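Long-range contacts in transcriptional regulator PA3341 (Pseudomonas aeruginosa, PDB 2FBH), which probably binds DNA as a MarR-family transcription regulator with a winged helix-turn-helix fold, and can bind zinc: residues G80-L85 with I96-K101; W40-H45 with R71-L76. All blocks are in the same frame, centred on the assembly; numbering follows the deposited sequence. Where two conformers were deposited one is given.

Contact 1 (G80-L85 with I96-K101)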
ATOM      1  N   GLY A  80       1.122 -23.672  12.963  1.00 20.30           N
ATOM      2  CA  GLY A  80       2.402 -24.368  13.005  1.00 19.38           C
ATOM      3  C   GLY A  80       3.390 -23.905  11.911  1.00 19.88           C
ATOM      4  O   GLY A  80       4.284 -24.664  11.528  1.00 21.12           O
ATOM      5  N   LEU A  81       3.208 -22.682  11.424  1.00 17.34           N
ATOM      6  CA  LEU A  81       4.042 -22.148  10.315  1.00 18.53           C
ATOM      7  C   LEU A  81       5.233 -21.322  10.827  1.00 19.10           C
ATOM      8  O   LEU A  81       6.293 -21.185  10.140  1.00 18.09           O
ATOM      9  CB  LEU A  81       3.186 -21.334   9.339  1.00 18.17           C
ATOM     10  CG  LEU A  81       2.083 -22.153   8.673  1.00 18.24           C
ATOM     11  CD1 LEU A  81       1.117 -21.215   7.848  1.00 21.90           C
ATOM     12  CD2 LEU A  81       2.602 -23.315   7.799  1.00 18.77           C
ATOM     13  N   VAL A  82       5.060 -20.705  12.000  1.00 16.19           N
ATOM     14  CA  VAL A  82       6.150 -19.966  12.604  1.00 18.96           C
ATOM     15  C   VAL A  82       6.343 -20.338  14.076  1.00 21.16           C
ATOM     16  O   VAL A  82       5.420 -20.846  14.692  1.00 20.12           O
ATOM     17  CB  VAL A  82       5.961 -18.426  12.560  1.00 18.60           C
ATOM     18  CG1 VAL A  82       5.791 -17.886  11.034  1.00 18.84           C
ATOM     19  CG2 VAL A  82       4.794 -17.962  13.346  1.00 19.91           C
ATOM     20  N   ARG A  83       7.542 -20.063  14.592  1.00 20.67           N
ATOM     21  CA  ARG A  83       7.846 -20.087  16.043  1.00 22.80           C
ATOM     22  C   ARG A  83       8.513 -18.796  16.424  1.00 23.76           C
ATOM     23  O   ARG A  83       9.122 -18.104  15.559  1.00 22.75           O
ATOM     24  CB  ARG A  83       8.733 -21.279  16.394  1.00 23.98           C
ATOM     25  CG  ARG A  83       8.033 -22.594  16.115  1.00 25.19           C
ATOM     26  CD  ARG A  83       8.871 -23.725  16.544  1.00 30.01           C
ATOM     27  NE  ARG A  83       8.952 -23.837  18.015  1.00 30.08           N
ATOM     28  CZ  ARG A  83       9.894 -24.544  18.620  1.00 30.44           C
ATOM     29  NH1 ARG A  83       9.962 -24.623  19.955  1.00 29.42           N
ATOM     30  NH2 ARG A  83      10.793 -25.137  17.869  1.00 33.97           N
ATOM     31  N   ARG A  84       8.332 -18.403  17.691  1.00 25.75           N
ATOM     32  CA  ARG A  84       9.078 -17.274  18.244  1.00 29.76           C
ATOM     33  C   ARG A  84      10.112 -17.802  19.221  1.00 30.99           C
ATOM     34  O   ARG A  84       9.738 -18.389  20.249  1.00 32.16           O
ATOM     35  CB  ARG A  84       8.114 -16.323  18.913  1.00 30.53           C
ATOM     36  CG  ARG A  84       7.017 -15.913  17.971  1.00 32.85           C
ATOM     37  CD  ARG A  84       6.021 -15.225  18.805  1.00 35.95           C
ATOM     38  NE  ARG A  84       4.681 -15.609  18.424  1.00 40.34           N
ATOM     39  CZ  ARG A  84       3.712 -14.743  18.199  1.00 40.14           C
ATOM     40  NH1 ARG A  84       3.967 -13.456  18.327  1.00 42.02           N
ATOM     41  NH2 ARG A  84       2.494 -15.167  17.875  1.00 40.98           N
ATOM     42  N   LEU A  85      11.394 -17.610  18.887  1.00 34.01           N
ATOM     43  CA  LEU A  85      12.528 -18.342  19.475  1.00 36.48           C
ATOM     44  C   LEU A  85      13.704 -17.406  19.752  1.00 38.40           C
ATOM     45  O   LEU A  85      13.796 -16.349  19.149  1.00 38.98           O
ATOM     46  CB  LEU A  85      13.028 -19.466  18.551  1.00 36.93           C
ATOM     47  CG  LEU A  85      12.228 -20.776  18.504  1.00 37.81           C
ATOM     48  CD1 LEU A  85      12.755 -21.724  17.407  1.00 40.02           C
ATOM     49  CD2 LEU A  85      12.290 -21.485  19.848  1.00 39.81           C
ATOM     50  N   ILE A  96      11.502 -14.495  14.866  1.00 28.53           N
ATOM     51  CA  ILE A  96      10.426 -15.246  14.233  1.00 26.89           C
ATOM     52  C   ILE A  96      11.082 -16.167  13.251  1.00 26.13           C
ATOM     53  O   ILE A  96      11.864 -15.750  12.430  1.00 25.31           O
ATOM     54  CB  ILE A  96       9.367 -14.318  13.624  1.00 26.68           C
ATOM     55  CG1 ILE A  96       8.787 -13.454  14.750  1.00 28.85           C
ATOM     56  CG2 ILE A  96       8.264 -15.186  13.013  1.00 24.83           C
ATOM     57  CD1 ILE A  96       8.963 -12.074  14.539  1.00 34.33           C
ATOM     58  N   VAL A  97      10.822 -17.447  13.369  1.00 24.50           N
ATOM     59  CA  VAL A  97      11.467 -18.424  12.543  1.00 25.27           C
ATOM     60  C   VAL A  97      10.377 -19.255  11.847  1.00 25.59           C
ATOM     61  O   VAL A  97       9.365 -19.621  12.463  1.00 24.70           O
ATOM     62  CB  VAL A  97      12.367 -19.369  13.413  1.00 27.57           C
ATOM     63  CG1 VAL A  97      13.073 -20.384  12.534  1.00 30.57           C
ATOM     64  CG2 VAL A  97      13.373 -18.540  14.241  1.00 28.73           C
ATOM     65  N   LEU A  98      10.609 -19.619  10.593  1.00 22.83           N
ATOM     66  CA  LEU A  98       9.747 -20.585   9.928  1.00 23.13           C
ATOM     67  C   LEU A  98       9.989 -21.990  10.422  1.00 23.37           C
ATOM     68  O   LEU A  98      11.125 -22.355  10.774  1.00 24.21           O
ATOM     69  CB  LEU A  98      10.023 -20.602   8.410  1.00 24.01           C
ATOM     70  CG  LEU A  98       9.753 -19.282   7.699  1.00 23.02           C
ATOM     71  CD1 LEU A  98      10.418 -19.265   6.283  1.00 25.66           C
ATOM     72  CD2 LEU A  98       8.246 -19.188   7.531  1.00 25.57           C
ATOM     73  N   THR A  99       8.955 -22.801  10.316  1.00 23.73           N
ATOM     74  CA  THR A  99       9.059 -24.225  10.588  1.00 24.08           C
ATOM     75  C   THR A  99       9.226 -25.038   9.301  1.00 27.02           C
ATOM     76  O   THR A  99       8.836 -24.594   8.210  1.00 27.28           O
ATOM     77  CB  THR A  99       7.762 -24.749  11.261  1.00 24.29           C
ATOM     78  OG1 THR A  99       6.671 -24.571  10.354  1.00 22.39           O
ATOM     79  CG2 THR A  99       7.436 -24.022  12.584  1.00 21.46           C
ATOM     80  N   PRO A 100       9.777 -26.256   9.423  1.00 28.35           N
ATOM     81  CA  PRO A 100       9.810 -27.233   8.335  1.00 29.61           C
ATOM     82  C   PRO A 100       8.422 -27.428   7.695  1.00 30.53           C
ATOM     83  O   PRO A 100       8.332 -27.482   6.472  1.00 31.68           O
ATOM     84  CB  PRO A 100      10.294 -28.497   9.052  1.00 28.88           C
ATOM     85  CG  PRO A 100      11.310 -27.940   9.957  1.00 29.42           C
ATOM     86  CD  PRO A 100      10.514 -26.772  10.600  1.00 28.97           C
ATOM     87  N   LYS A 101       7.363 -27.444   8.507  1.00 30.08           N
ATOM     88  CA  LYS A 101       6.000 -27.504   7.985  1.00 32.63           C
ATOM     89  C   LYS A 101       5.754 -26.434   6.976  1.00 31.09           C
ATOM     90  O   LYS A 101       4.985 -26.651   6.041  1.00 33.86           O
ATOM     91  CB  LYS A 101       4.925 -27.346   9.068  1.00 33.13           C
ATOM     92  CG  LYS A 101       3.495 -27.497   8.478  1.00 37.67           C
ATOM     93  CD  LYS A 101       2.357 -27.444   9.523  1.00 35.87           C
ATOM     94  CE  LYS A 101       1.002 -27.228   8.776  1.00 37.97           C
ATOM     95  NZ  LYS A 101      -0.205 -26.881   9.614  1.00 39.91           N
TER
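Strands 82-85 and 96-98 run antiparallel at 141°, with Arg83 and Val97 as a hydrogen-bonded pair: Arg83 N to Val97 O and Val97 N to Arg83 O are each 2.8 Å and nearly straight. Past the strands, Thr99 N reaches Leu81 O at 3.1 Å from above the carbonyl plane. The short Thr99 hydroxyl, tucked over its own backbone by chi1 of 63°, can give its proton to an in-plane lone pair of Gly80 O (2.7 Å) and weakly accept Ala102 N at the start of helix 102-120. Thr99 CG2 touches Arg83 CG (3.9 Å), the two side chains crossing at about a right angle. Strands 82-85 and 95-98 form the beta hairpin, or wing, of the winged helix-turn-helix fold. Gly80, at positive phi, ends helix 66-78 in a Schellman motif, a conformation easy for glycine. On one face of the hairpin Val82 and Ile96 run alongside each other in the same direction, with Val82 CB 4.0 Å from Ile96 CG2. Their branched apolar chains suit this buried side, where both touch Leu46. Arg84 shares that face, but its guanidinium reaches Glu77 in a salt bridge. Extended Lys101 passes Gly80 O and gives NZ to Gln79 O.

Contact 2 (W40-H45 with R71-L76)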
ATOM      1  N   TRP A  40       0.089 -14.109   4.382  1.00 21.87           N
ATOM      2  CA  TRP A  40       0.993 -14.688   3.388  1.00 21.39           C
ATOM      3  C   TRP A  40       2.227 -13.787   3.122  1.00 21.88           C
ATOM      4  O   TRP A  40       3.300 -14.296   2.736  1.00 23.10           O
ATOM      5  CB  TRP A  40       0.272 -14.981   2.081  1.00 19.41           C
ATOM      6  CG  TRP A  40      -0.434 -13.793   1.376  1.00 19.00           C
ATOM      7  CD1 TRP A  40      -1.800 -13.542   1.358  1.00 19.61           C
ATOM      8  CD2 TRP A  40       0.164 -12.773   0.559  1.00 20.15           C
ATOM      9  NE1 TRP A  40      -2.053 -12.410   0.614  1.00 19.21           N
ATOM     10  CE2 TRP A  40      -0.878 -11.916   0.119  1.00 19.63           C
ATOM     11  CE3 TRP A  40       1.477 -12.500   0.151  1.00 20.41           C
ATOM     12  CZ2 TRP A  40      -0.646 -10.803  -0.736  1.00 18.11           C
ATOM     13  CZ3 TRP A  40       1.707 -11.367  -0.687  1.00 18.03           C
ATOM     14  CH2 TRP A  40       0.675 -10.569  -1.123  1.00 17.91           C
ATOM     15  N   LEU A  41       2.054 -12.493   3.354  0.50 22.27           N
ATOM     16  CA  LEU A  41       3.092 -11.465   3.135  0.50 24.09           C
ATOM     17  C   LEU A  41       4.161 -11.446   4.255  0.50 23.79           C
ATOM     18  O   LEU A  41       5.310 -11.138   4.021  0.50 23.70           O
ATOM     19  CB  LEU A  41       2.417 -10.109   2.993  0.50 24.70           C
ATOM     20  CG  LEU A  41       3.040  -8.967   2.187  0.50 25.94           C
ATOM     21  CD1 LEU A  41       3.770  -8.030   3.110  0.50 26.47           C
ATOM     22  CD2 LEU A  41       3.969  -9.463   1.070  0.50 26.55           C
ATOM     23  N   VAL A  42       3.746 -11.809   5.466  1.00 23.81           N
ATOM     24  CA  VAL A  42       4.658 -12.141   6.545  1.00 22.71           C
ATOM     25  C   VAL A  42       5.507 -13.377   6.185  1.00 22.28           C
ATOM     26  O   VAL A  42       6.718 -13.296   6.275  1.00 22.77           O
ATOM     27  CB  VAL A  42       3.871 -12.300   7.899  1.00 23.81           C
ATOM     28  CG1 VAL A  42       4.792 -12.811   9.000  1.00 22.65           C
ATOM     29  CG2 VAL A  42       3.233 -10.912   8.320  1.00 24.31           C
ATOM     30  N   LEU A  43       4.871 -14.503   5.756  1.00 21.32           N
ATOM     31  CA  LEU A  43       5.542 -15.705   5.289  1.00 22.95           C
ATOM     32  C   LEU A  43       6.504 -15.387   4.171  1.00 23.81           C
ATOM     33  O   LEU A  43       7.643 -15.828   4.164  1.00 22.04           O
ATOM     34  CB  LEU A  43       4.518 -16.694   4.748  1.00 23.18           C
ATOM     35  CG  LEU A  43       3.698 -17.381   5.840  1.00 21.28           C
ATOM     36  CD1 LEU A  43       2.845 -18.475   5.185  1.00 20.22           C
ATOM     37  CD2 LEU A  43       4.642 -18.064   6.981  1.00 21.22           C
ATOM     38  N   LEU A  44       6.041 -14.557   3.233  1.00 23.64           N
ATOM     39  CA  LEU A  44       6.894 -14.297   2.068  1.00 24.66           C
ATOM     40  C   LEU A  44       8.142 -13.583   2.553  1.00 24.73           C
ATOM     41  O   LEU A  44       9.240 -13.954   2.157  1.00 25.69           O
ATOM     42  CB  LEU A  44       6.150 -13.436   1.081  1.00 24.60           C
ATOM     43  CG  LEU A  44       6.224 -13.862  -0.343  1.00 28.71           C
ATOM     44  CD1 LEU A  44       5.908 -12.638  -1.178  1.00 26.92           C
ATOM     45  CD2 LEU A  44       7.545 -14.565  -0.700  1.00 28.41           C
ATOM     46  N   HIS A  45       7.990 -12.600   3.444  1.00 24.38           N
ATOM     47  CA  HIS A  45       9.131 -11.862   3.932  1.00 26.63           C
ATOM     48  C   HIS A  45      10.075 -12.702   4.805  1.00 26.52           C
ATOM     49  O   HIS A  45      11.304 -12.561   4.741  1.00 24.71           O
ATOM     50  CB  HIS A  45       8.659 -10.611   4.624  1.00 26.90           C
ATOM     51  CG  HIS A  45       8.174  -9.553   3.659  1.00 33.89           C
ATOM     52  ND1 HIS A  45       8.736  -8.291   3.589  1.00 40.71           N
ATOM     53  CD2 HIS A  45       7.221  -9.590   2.692  1.00 35.35           C
ATOM     54  CE1 HIS A  45       8.105  -7.576   2.664  1.00 39.69           C
ATOM     55  NE2 HIS A  45       7.184  -8.342   2.105  1.00 37.41           N
ATOM     56  N   ARG A  71      -1.091 -10.151  16.030  1.00 26.75           N
ATOM     57  CA  ARG A  71      -2.277 -10.931  15.599  1.00 25.47           C
ATOM     58  C   ARG A  71      -2.023 -11.820  14.408  1.00 23.24           C
ATOM     59  O   ARG A  71      -2.441 -12.972  14.429  1.00 19.54           O
ATOM     60  CB  ARG A  71      -3.460 -10.027  15.281  1.00 27.14           C
ATOM     61  CG  ARG A  71      -3.871  -9.127  16.418  1.00 29.66           C
ATOM     62  CD  ARG A  71      -4.829  -9.819  17.359  1.00 34.87           C
ATOM     63  NE  ARG A  71      -5.415  -8.916  18.351  1.00 36.60           N
ATOM     64  CZ  ARG A  71      -6.649  -8.408  18.317  1.00 34.83           C
ATOM     65  NH1 ARG A  71      -7.484  -8.667  17.284  1.00 35.39           N
ATOM     66  NH2 ARG A  71      -7.052  -7.642  19.330  1.00 23.30           N
ATOM     67  N   LEU A  72      -1.397 -11.275  13.336  1.00 21.82           N
ATOM     68  CA  LEU A  72      -0.985 -12.038  12.177  1.00 21.53           C
ATOM     69  C   LEU A  72      -0.123 -13.199  12.581  1.00 21.22           C
ATOM     70  O   LEU A  72      -0.373 -14.311  12.141  1.00 22.02           O
ATOM     71  CB  LEU A  72      -0.206 -11.143  11.165  1.00 22.20           C
ATOM     72  CG  LEU A  72      -1.055 -10.002  10.649  1.00 26.45           C
ATOM     73  CD1 LEU A  72      -0.177  -9.159   9.702  1.00 31.50           C
ATOM     74  CD2 LEU A  72      -2.352 -10.528   9.939  1.00 27.74           C
ATOM     75  N   LEU A  73       0.838 -12.927  13.480  1.00 19.50           N
ATOM     76  CA  LEU A  73       1.765 -13.975  13.902  1.00 20.78           C
ATOM     77  C   LEU A  73       0.987 -15.067  14.697  1.00 18.49           C
ATOM     78  O   LEU A  73       1.311 -16.233  14.539  1.00 19.40           O
ATOM     79  CB  LEU A  73       2.913 -13.405  14.736  1.00 20.27           C
ATOM     80  CG  LEU A  73       3.966 -12.626  13.919  1.00 22.71           C
ATOM     81  CD1 LEU A  73       4.874 -11.925  14.866  1.00 21.30           C
ATOM     82  CD2 LEU A  73       4.772 -13.567  12.972  1.00 24.11           C
ATOM     83  N   ASP A  74       0.028 -14.670  15.549  1.00 19.20           N
ATOM     84  CA  ASP A  74      -0.769 -15.683  16.326  1.00 18.01           C
ATOM     85  C   ASP A  74      -1.435 -16.659  15.341  1.00 17.66           C
ATOM     86  O   ASP A  74      -1.436 -17.877  15.520  1.00 18.07           O
ATOM     87  CB  ASP A  74      -1.929 -15.053  17.112  1.00 18.72           C
ATOM     88  CG  ASP A  74      -1.480 -14.270  18.368  1.00 24.68           C
ATOM     89  OD1 ASP A  74      -0.346 -14.471  18.836  1.00 24.98           O
ATOM     90  OD2 ASP A  74      -2.294 -13.414  18.820  1.00 33.44           O
ATOM     91  N   GLY A  75      -1.992 -16.099  14.272  1.00 17.32           N
ATOM     92  CA  GLY A  75      -2.558 -16.897  13.215  1.00 18.36           C
ATOM     93  C   GLY A  75      -1.588 -17.879  12.601  1.00 17.75           C
ATOM     94  O   GLY A  75      -1.889 -19.054  12.514  1.00 20.09           O
ATOM     95  N   LEU A  76      -0.403 -17.420  12.214  1.00 16.76           N
ATOM     96  CA  LEU A  76       0.520 -18.275  11.554  1.00 16.69           C
ATOM     97  C   LEU A  76       1.065 -19.343  12.562  1.00 16.01           C
ATOM     98  O   LEU A  76       1.305 -20.449  12.206  1.00 17.22           O
ATOM     99  CB  LEU A  76       1.704 -17.404  11.108  1.00 17.32           C
ATOM    100  CG  LEU A  76       1.346 -16.521   9.878  1.00 17.81           C
ATOM    101  CD1 LEU A  76       2.608 -15.731   9.499  1.00 22.02           C
ATOM    102  CD2 LEU A  76       0.911 -17.408   8.726  1.00 21.38           C
TER
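Val42 meets three leucines of the 71-76 segment with its two methyl branches, in the hydrophobic core of the winged helix-turn-helix domain. Helix 66-78 occupies the place of the recognition helix of MarR proteins, and its inner side packs here on helix 39-48. The two short helical segments cross at -81°, with axes 10.4 Å apart, so the gap is bridged by side chains and not by close backbones.

With chi1 at 173°, Val42 CG1 stands anti to the backbone N, and CG2 lies beside that N. CG1 is the busier branch: it touches Leu76 CD1 at 3.7 Å and Leu73 CD2 at 4.0 Å, the valine crossing Leu73 at about a right angle and Leu76 at a slant. CG2 turns to Leu72 CD1, 4.1 Å away. A beta-branched residue suits this place because its methyls fork close to the backbone and can serve different neighbours at once; Val42 also touches Leu58 and Val62 of helix 55-62.

Leu43 and Leu76 are arranged differently. Their chains pass one another head to tail, each reaching toward the other helix, and the length and forked end of leucine let them overlap along their sides. Leu43 also packs on Leu105 and Ile106 of helix 102-120, extending the apolar cluster beyond these two helices. Both methyls of Leu76 take part in the overlap: CD1 lies 4.0 Å from Leu43 CD2, and CD2 lies 4.0 Å from Leu43 CG.

Helix 66-78 runs almost directly into strand 82-85, so contact 1 follows contact 2 along the chain, and the centres of the two contacts lie about 10 Å apart. They touch at several points. Leu81 N makes a probable hydrogen bond to Leu76 O (3.0 Å), Arg84 NH2 forms a salt bridge with Asp74 OD1 (3.1 Å), and Leu98 CD2 packs on Leu43 CD2 (3.8 Å). The wing is thereby tied to both helices of contact 2. His45 and His49 bind a zinc ion; a bound zinc ion lies about 9 Å from the Val42 side chain and about 11 Å from that of Leu98. His45 itself sits within segment 40-45 and also packs on Thr13 of the second subunit.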